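Local coordinates for protein MxaA (Stigmatella aurantiaca, PDB 4W4T) that serves as the terminal reductase domain of a myxalamid PKS-NRPS assembly line, binding NADPH in a Rossmann fold and probably releasing the product as a primary alcohol, at residues S291-I294 with V295-M299. Residues are numbered along the deposited sequence; the frame is centred on the assembly and turned at random.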
# COMPACT_ATOMS: atom_id res chain seq x y z
N SER A 291 19.94 18.19 -13.13
CA SER A 291 19.96 19.54 -12.58
C SER A 291 20.83 20.47 -13.43
O SER A 291 20.42 21.59 -13.70
CB SER A 291 20.43 19.56 -11.12
OG SER A 291 21.75 19.07 -10.97
N SER A 292 21.99 20.00 -13.88
CA SER A 292 22.83 20.87 -14.72
C SER A 292 22.16 21.19 -16.04
O SER A 292 22.24 22.32 -16.52
CB SER A 292 24.21 20.25 -14.99
OG SER A 292 25.00 20.29 -13.82
N ALA A 293 21.48 20.21 -16.63
CA ALA A 293 20.82 20.44 -17.92
C ALA A 293 19.64 21.40 -17.77
O ALA A 293 19.44 22.25 -18.63
CB ALA A 293 20.35 19.12 -18.54
N ILE A 294 18.86 21.23 -16.71
CA ILE A 294 17.76 22.16 -16.46
C ILE A 294 18.27 23.60 -16.45
O ILE A 294 17.76 24.47 -17.15
CB ILE A 294 17.06 21.86 -15.12
CG1 ILE A 294 16.29 20.54 -15.21
CG2 ILE A 294 16.12 23.02 -14.75
CD1 ILE A 294 15.71 20.10 -13.88
N VAL A 295 19.31 23.84 -15.65
CA VAL A 295 19.81 25.20 -15.50
C VAL A 295 20.43 25.67 -16.82
O VAL A 295 20.13 26.77 -17.27
CB VAL A 295 20.83 25.32 -14.35
CG1 VAL A 295 21.48 26.71 -14.34
CG2 VAL A 295 20.14 25.05 -13.02
N ASP A 296 21.23 24.86 -17.47
CA ASP A 296 21.81 25.20 -18.74
C ASP A 296 20.77 25.55 -19.77
O ASP A 296 20.85 26.54 -20.38
CB ASP A 296 22.70 24.06 -19.26
CG ASP A 296 24.07 24.08 -18.64
OD1 ASP A 296 24.46 25.03 -18.02
OD2 ASP A 296 24.81 23.15 -18.81
N LEU A 297 19.77 24.71 -19.93
CA LEU A 297 18.74 24.93 -20.94
C LEU A 297 17.90 26.16 -20.60
O LEU A 297 17.48 26.89 -21.50
CB LEU A 297 17.83 23.72 -21.07
CG LEU A 297 18.50 22.49 -21.70
CD1 LEU A 297 17.70 21.23 -21.37
CD2 LEU A 297 18.61 22.67 -23.22
N SER A 298 17.68 26.39 -19.31
CA SER A 298 16.85 27.52 -18.89
C SER A 298 17.49 28.85 -19.26
O SER A 298 16.83 29.88 -19.29
CB SER A 298 16.59 27.48 -17.39
OG SER A 298 17.75 27.81 -16.65
N MSE A 299 18.79 28.82 -19.53
CA MSE A 299 19.50 30.07 -19.74
C MSE A 299 19.76 30.36 -21.20
O MSE A 299 20.42 31.35 -21.54
CB MSE A 299 20.79 30.05 -18.95
CG MSE A 299 20.47 29.93 -17.48
SE MSE A 299 21.82 30.70 -16.36
CE MSE A 299 23.26 29.53 -16.91
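S291 O takes the amide of V295, N to O 3.2 Å, and the three carbonyls that follow are used the same way, each by the amide four residues ahead. S292 O receives D296 N at 2.9 Å, A293 O receives L297 N at 2.8 Å, and I294 O receives S298 N at 2.9 Å. The first three bonds are nearly straight, but the last bends to 146° at the hydrogen. Beyond it the pattern changes: M299 N reaches back only three residues, to D296 O, at 3.2 Å. S298 gives the final turn a second tie, its OG donating to V295 O at 2.7 Å. With chi1 at 72°, OG sits between its own backbone N and carbonyl carbon, which turns it back toward that oxygen. The same hydroxyl is hydrogen-bonded to Y147 OH, so an alanine here would probably cost V295 O its hydroxyl donor and leave Y147 without this partner. The other polar side chains find partners on neighbouring parts of the chain: D296 makes a salt bridge through OD1 with R78 and a hydrogen bond through OD2 with T393, while the S291 and S292 hydroxyls each bond to the carboxylate of E74 and to a carbonyl one turn back, V287 O and D288 O respectively. L297 brings CG against A293 O, and its CD1 lies 4.4 Å from A293 CB. Both residues pack on L310 and L388, and I294 meets L71 and V188, its side chain about 4 Å from that of the NADPH-binding L67. These are the last turns of helix 287-298, which packs on strands 185-188 and 307-310 of the parallel sheet, beside helices 66-78 and 382-388, as in the alpha/beta layering of a Rossmann fold.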